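Local structure of arginyl-tRNA synthetase, putative (Plasmodium falciparum, 5JLD) at residues 117-122 with 166-171; 131-136 with 340-345. The protein probably catalyses the ATP-dependent attachment of L-arginine to tRNA(Arg), releasing AMP and diphosphate, as a class I aminoacyl-tRNA synthetase. One frame throughout, in Å; residues are numbered along the deposited sequence.

Both contacts lie in the class I catalytic domain, whose parallel sheet has strand 133-137 at its middle and helix 149-167 leading from that strand to its neighbour 171-176. Contact 2 is the buried one, a pairing of strands 133-137 and 343-349 made of direct backbone bonds and two asparagine side chains. Contact 1 is only partly buried; there a loop lies on the end of helix 149-167, held by aliphatic and aromatic packing and by two water bridges. The two meet where the chain turns from the helix into strand 171-176: Val134 N bonds to Asn171 O, 3.0 Å away, and Ile170 packs against Tyr131.

Contact 1. Residues 117-122 with 166-171; sequences ISININ and EFLKIN
A Schellman motif ends helix 149-167, and its residues Phe167, Leu168 and Ile170 receive Ile117, Ile119 and Ile121 from the loop between strands 114-115 and 133-137. The helix belongs to the beta-alpha-beta unit that joins strands 133-137 and 171-176 of the Rossmann-type sheet of the catalytic domain; Lys169, with positive phi, is the C-prime residue that turns the chain out of it. With CG anti to the backbone N (chi1 167°), the Phe167 ring reaches the loop edge-on. Ile119 CD1 lies in the ring plane, 3.8 Å from Phe167 CE2, and Ile117 O sits near that plane by CE1. Ile119 uses its other branch for Leu168, its CG2 standing 3.6 Å from Leu168 CD2. Farther along, Ile121 and Ile170 cross at about a right angle, their CD1 methyls 3.6 Å apart. Helix 522-532 packs on the three isoleucines and brings Phe526 against the Phe167 ring, while helix 564-584 touches Ile117 and Phe167. Water joins the two backbones. One molecule links Ile119 N to Phe167 O while lying over one face of the Phe167 ring, near its rim. The second accepts from Ile121 N and donates to Ile119 O and, at 2.6 Å, to Leu168 O.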
loop_
_atom_site.group_PDB
_atom_site.type_symbol
_atom_site.label_atom_id
_atom_site.label_comp_id
_atom_site.label_asym_id
_atom_site.label_seq_id
_atom_site.Cartn_x
_atom_site.Cartn_y
_atom_site.Cartn_z
ATOM N N ILE A 117 -2.678 -19.552 -1.099
ATOM C CA ILE A 117 -3.372 -18.367 -1.608
ATOM C C ILE A 117 -2.484 -17.580 -2.578
ATOM O O ILE A 117 -1.452 -17.036 -2.186
ATOM C CB ILE A 117 -3.812 -17.431 -0.462
ATOM C CG1 ILE A 117 -4.766 -18.156 0.491
ATOM C CG2 ILE A 117 -4.473 -16.189 -1.018
ATOM C CD1 ILE A 117 -4.912 -17.471 1.834
ATOM N N SER A 118 -2.895 -17.521 -3.841
ATOM C CA SER A 118 -2.074 -16.938 -4.900
ATOM C C SER A 118 -2.940 -16.157 -5.871
ATOM O O SER A 118 -4.109 -16.495 -6.091
ATOM C CB SER A 118 -1.314 -18.022 -5.660
ATOM O OG SER A 118 -0.886 -19.041 -4.778
ATOM N N ILE A 119 -2.365 -15.115 -6.458
ATOM C CA ILE A 119 -3.111 -14.252 -7.361
ATOM C C ILE A 119 -2.233 -13.863 -8.533
ATOM O O ILE A 119 -1.206 -13.206 -8.362
ATOM C CB ILE A 119 -3.614 -12.965 -6.659
ATOM C CG1 ILE A 119 -4.696 -13.270 -5.634
ATOM C CG2 ILE A 119 -4.135 -11.930 -7.680
ATOM C CD1 ILE A 119 -5.124 -12.000 -4.838
ATOM N N ASN A 120 -2.631 -14.270 -9.727
ATOM C CA ASN A 120 -1.925 -13.843 -10.909
ATOM C C ASN A 120 -2.330 -12.437 -11.301
ATOM O O ASN A 120 -3.504 -12.172 -11.564
ATOM C CB ASN A 120 -2.186 -14.790 -12.070
ATOM C CG ASN A 120 -1.189 -14.595 -13.185
ATOM O OD1 ASN A 120 -1.156 -13.536 -13.818
ATOM N ND2 ASN A 120 -0.344 -15.603 -13.412
ATOM N N ILE A 121 -1.364 -11.532 -11.372
ATOM C CA ILE A 121 -1.676 -10.139 -11.680
ATOM C C ILE A 121 -2.386 -9.946 -13.039
ATOM O O ILE A 121 -3.169 -8.997 -13.206
ATOM C CB ILE A 121 -0.398 -9.270 -11.633
ATOM C CG1 ILE A 121 -0.762 -7.773 -11.630
ATOM C CG2 ILE A 121 0.576 -9.642 -12.772
ATOM C CD1 ILE A 121 0.413 -6.849 -11.211
ATOM N N ASN A 122 -2.131 -10.843 -13.992
ATOM C CA ASN A 122 -2.813 -10.812 -15.286
ATOM C C ASN A 122 -4.352 -10.811 -15.121
ATOM O O ASN A 122 -5.089 -10.214 -15.919
ATOM C CB ASN A 122 -2.368 -12.007 -16.145
ATOM C CG ASN A 122 -0.914 -11.875 -16.649
ATOM O OD1 ASN A 122 -0.390 -10.768 -16.796
ATOM N ND2 ASN A 122 -0.260 -13.013 -16.889
ATOM N N GLU A 166 5.134 -7.488 -4.195
ATOM C CA GLU A 166 5.948 -8.689 -3.994
ATOM C C GLU A 166 5.038 -9.935 -3.838
ATOM O O GLU A 166 5.369 -11.039 -4.293
ATOM C CB GLU A 166 6.882 -8.489 -2.780
ATOM C CG GLU A 166 7.996 -7.443 -3.081
ATOM C CD GLU A 166 8.645 -6.783 -1.853
ATOM O OE1 GLU A 166 8.250 -7.066 -0.701
ATOM O OE2 GLU A 166 9.566 -5.953 -2.052
ATOM N N PHE A 167 3.874 -9.754 -3.220
ATOM C CA PHE A 167 2.893 -10.834 -3.156
ATOM C C PHE A 167 2.447 -11.226 -4.566
ATOM O O PHE A 167 2.394 -12.407 -4.902
ATOM C CB PHE A 167 1.693 -10.426 -2.322
ATOM C CG PHE A 167 0.526 -11.357 -2.457
ATOM C CD1 PHE A 167 0.588 -12.633 -1.932
ATOM C CD2 PHE A 167 -0.641 -10.944 -3.080
ATOM C CE1 PHE A 167 -0.496 -13.507 -2.052
ATOM C CE2 PHE A 167 -1.722 -11.804 -3.196
ATOM C CZ PHE A 167 -1.647 -13.086 -2.682
ATOM N N LEU A 168 2.177 -10.218 -5.391
ATOM C CA LEU A 168 1.851 -10.412 -6.808
ATOM C C LEU A 168 3.077 -10.776 -7.676
ATOM O O LEU A 168 2.999 -10.767 -8.901
ATOM C CB LEU A 168 1.166 -9.137 -7.355
ATOM C CG LEU A 168 -0.173 -8.848 -6.660
ATOM C CD1 LEU A 168 -0.802 -7.513 -7.049
ATOM C CD2 LEU A 168 -1.136 -9.999 -6.953
ATOM N N LYS A 169 4.201 -11.092 -7.034
ATOM C CA LYS A 169 5.418 -11.548 -7.725
ATOM C C LYS A 169 5.934 -10.523 -8.743
ATOM O O LYS A 169 6.466 -10.879 -9.794
ATOM C CB LYS A 169 5.171 -12.896 -8.416
ATOM C CG LYS A 169 4.652 -13.974 -7.472
ATOM C CD LYS A 169 4.711 -15.359 -8.097
ATOM C CE LYS A 169 4.031 -16.395 -7.206
ATOM N NZ LYS A 169 4.762 -16.583 -5.919
ATOM N N ILE A 170 5.754 -9.250 -8.427
ATOM C CA ILE A 170 6.229 -8.193 -9.294
ATOM C C ILE A 170 7.658 -7.811 -8.906
ATOM O O ILE A 170 7.999 -7.784 -7.722
ATOM C CB ILE A 170 5.304 -6.968 -9.222
ATOM C CG1 ILE A 170 3.879 -7.369 -9.631
ATOM C CG2 ILE A 170 5.815 -5.856 -10.092
ATOM C CD1 ILE A 170 3.811 -7.950 -11.047
ATOM N N ASN A 171 8.497 -7.564 -9.909
ATOM C CA ASN A 171 9.832 -7.012 -9.683
ATOM C C ASN A 171 9.695 -5.601 -9.092
ATOM O O ASN A 171 9.300 -4.648 -9.773
ATOM C CB ASN A 171 10.649 -6.993 -10.988
ATOM C CG ASN A 171 12.089 -6.506 -10.776
ATOM O OD1 ASN A 171 12.745 -6.868 -9.792
ATOM N ND2 ASN A 171 12.579 -5.678 -11.703
HETATM O O HOH W 1 0.437 -14.582 -5.478
HETATM O O HOH W 2 1.127 -12.249 -10.044
#

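Contact 2. Residues 131-136 with 340-345; sequences YGNVLV and NCNCVI
The carbonyl oxygen of Asn133 is gripped by two successive backbone N-H groups, Asn342 N at 2.8 Å and, more loosely, Cys343 N at 3.2 Å, both donors in the carbonyl plane. Asn342 returns a bond through its side chain: CG lies beside the backbone N (chi1 -56°), which helps bring OD1 to Asn133 N, taken on a lone pair at 2.8 Å in a bent bond (N-H...O angle 146°). The nitrogen of the same amide, Asn342 ND2, is hydrogen-bonded to Asp370 OD2, so both ends fix its rotation. Asn133 in turn donates from ND2 to Asn340 O at 3.0 Å; the acceptor lies in the amide plane, but the donor stands well above the Asn340 carbonyl plane. Asn133 OD1 is taken by Asn171 ND2. These asparagines close the N-terminal end of a parallel pairing in the middle of the Rossmann-type sheet, strand 133-137 running beside strand 343-349, with 133-136 and 343-345 at 10° to each other. Here Leu135 N donates to Cys343 O and Ile345 N to Leu135 O, each at 2.9 Å and nearly straight. Leu135 and Val344 lie side by side on one face of the sheet, where Cys341 SG presses on Leu135 CB at 3.6 Å. On the other, Val134 CG2 meets Cys343 CB and lies in the plane of the Tyr131 ring, at its edge. The Tyr131 hydroxyl is hydrogen-bonded to Lys374 NZ.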
loop_
_atom_site.group_PDB
_atom_site.type_symbol
_atom_site.label_atom_id
_atom_site.label_comp_id
_atom_site.label_asym_id
_atom_site.label_seq_id
_atom_site.Cartn_x
_atom_site.Cartn_y
_atom_site.Cartn_z
ATOM N N TYR A 131 3.138 -4.329 -15.696
ATOM C CA TYR A 131 3.715 -4.123 -14.368
ATOM C C TYR A 131 5.051 -4.846 -14.262
ATOM O O TYR A 131 5.409 -5.332 -13.196
ATOM C CB TYR A 131 2.770 -4.607 -13.260
ATOM C CG TYR A 131 1.574 -3.696 -13.037
ATOM C CD1 TYR A 131 1.695 -2.539 -12.281
ATOM C CD2 TYR A 131 0.321 -3.999 -13.583
ATOM C CE1 TYR A 131 0.613 -1.702 -12.070
ATOM C CE2 TYR A 131 -0.779 -3.157 -13.381
ATOM C CZ TYR A 131 -0.626 -2.020 -12.609
ATOM O OH TYR A 131 -1.685 -1.158 -12.399
ATOM N N GLY A 132 5.778 -4.913 -15.377
ATOM C CA GLY A 132 7.067 -5.579 -15.421
ATOM C C GLY A 132 7.981 -5.092 -14.316
ATOM O O GLY A 132 8.471 -5.880 -13.510
ATOM N N ASN A 133 8.204 -3.786 -14.267
ATOM C CA ASN A 133 9.060 -3.229 -13.231
ATOM C C ASN A 133 8.328 -2.134 -12.491
ATOM O O ASN A 133 7.910 -1.148 -13.091
ATOM C CB ASN A 133 10.362 -2.664 -13.811
ATOM C CG ASN A 133 11.176 -3.689 -14.571
ATOM O OD1 ASN A 133 11.597 -4.710 -14.022
ATOM N ND2 ASN A 133 11.457 -3.386 -15.838
ATOM N N VAL A 134 8.203 -2.292 -11.182
ATOM C CA VAL A 134 7.550 -1.278 -10.367
ATOM C C VAL A 134 8.544 -0.665 -9.395
ATOM O O VAL A 134 9.326 -1.381 -8.760
ATOM C CB VAL A 134 6.353 -1.886 -9.562
ATOM C CG1 VAL A 134 5.811 -0.871 -8.559
ATOM C CG2 VAL A 134 5.239 -2.380 -10.510
ATOM N N LEU A 135 8.511 0.654 -9.269
ATOM C CA LEU A 135 9.347 1.332 -8.293
ATOM C C LEU A 135 8.479 2.111 -7.321
ATOM O O LEU A 135 7.616 2.865 -7.742
ATOM C CB LEU A 135 10.350 2.272 -8.984
ATOM C CG LEU A 135 11.361 2.976 -8.075
ATOM C CD1 LEU A 135 12.698 3.205 -8.814
ATOM C CD2 LEU A 135 10.815 4.299 -7.535
ATOM N N VAL A 136 8.757 1.957 -6.027
ATOM C CA VAL A 136 8.056 2.702 -4.989
ATOM C C VAL A 136 9.047 3.617 -4.259
ATOM O O VAL A 136 10.040 3.169 -3.673
ATOM C CB VAL A 136 7.340 1.753 -3.985
ATOM C CG1 VAL A 136 6.551 2.557 -2.931
ATOM C CG2 VAL A 136 6.411 0.769 -4.729
ATOM N N ASN A 340 13.965 1.006 -16.563
ATOM C CA ASN A 340 12.859 0.541 -17.397
ATOM C C ASN A 340 11.561 0.341 -16.619
ATOM O O ASN A 340 10.825 -0.621 -16.845
ATOM C CB ASN A 340 13.261 -0.752 -18.128
ATOM C CG ASN A 340 14.406 -0.518 -19.128
ATOM O OD1 ASN A 340 14.200 0.125 -20.154
ATOM N ND2 ASN A 340 15.612 -1.022 -18.820
ATOM N N CYS A 341 11.278 1.268 -15.711
ATOM C CA CYS A 341 10.085 1.182 -14.872
ATOM C C CYS A 341 8.797 1.295 -15.681
ATOM O O CYS A 341 8.668 2.141 -16.572
ATOM C CB CYS A 341 10.114 2.264 -13.792
ATOM S SG CYS A 341 11.253 1.902 -12.426
ATOM N N ASN A 342 7.843 0.432 -15.357
ATOM C CA ASN A 342 6.519 0.467 -15.978
ATOM C C ASN A 342 5.511 1.155 -15.068
ATOM O O ASN A 342 4.479 1.657 -15.512
ATOM C CB ASN A 342 6.082 -0.940 -16.323
ATOM C CG ASN A 342 7.088 -1.637 -17.214
ATOM O OD1 ASN A 342 7.758 -2.586 -16.798
ATOM N ND2 ASN A 342 7.221 -1.145 -18.442
ATOM N N CYS A 343 5.850 1.223 -13.788
ATOM C CA CYS A 343 5.025 1.932 -12.841
ATOM C C CYS A 343 5.915 2.586 -11.779
ATOM O O CYS A 343 6.799 1.950 -11.217
ATOM C CB CYS A 343 4.000 0.974 -12.211
ATOM S SG CYS A 343 2.962 1.686 -10.926
ATOM N N VAL A 344 5.693 3.870 -11.536
ATOM C CA VAL A 344 6.440 4.582 -10.503
ATOM C C VAL A 344 5.504 5.277 -9.548
ATOM O O VAL A 344 4.693 6.137 -9.929
ATOM C CB VAL A 344 7.412 5.638 -11.075
ATOM C CG1 VAL A 344 8.255 6.227 -9.948
ATOM C CG2 VAL A 344 8.303 5.030 -12.144
ATOM N N ILE A 345 5.662 4.927 -8.286
ATOM C CA ILE A 345 4.755 5.373 -7.273
ATOM C C ILE A 345 5.501 6.235 -6.279
ATOM O O ILE A 345 6.469 5.792 -5.704
ATOM C CB ILE A 345 4.101 4.156 -6.568
ATOM C CG1 ILE A 345 3.206 3.393 -7.552
ATOM C CG2 ILE A 345 3.353 4.597 -5.339
ATOM C CD1 ILE A 345 2.872 1.945 -7.088
#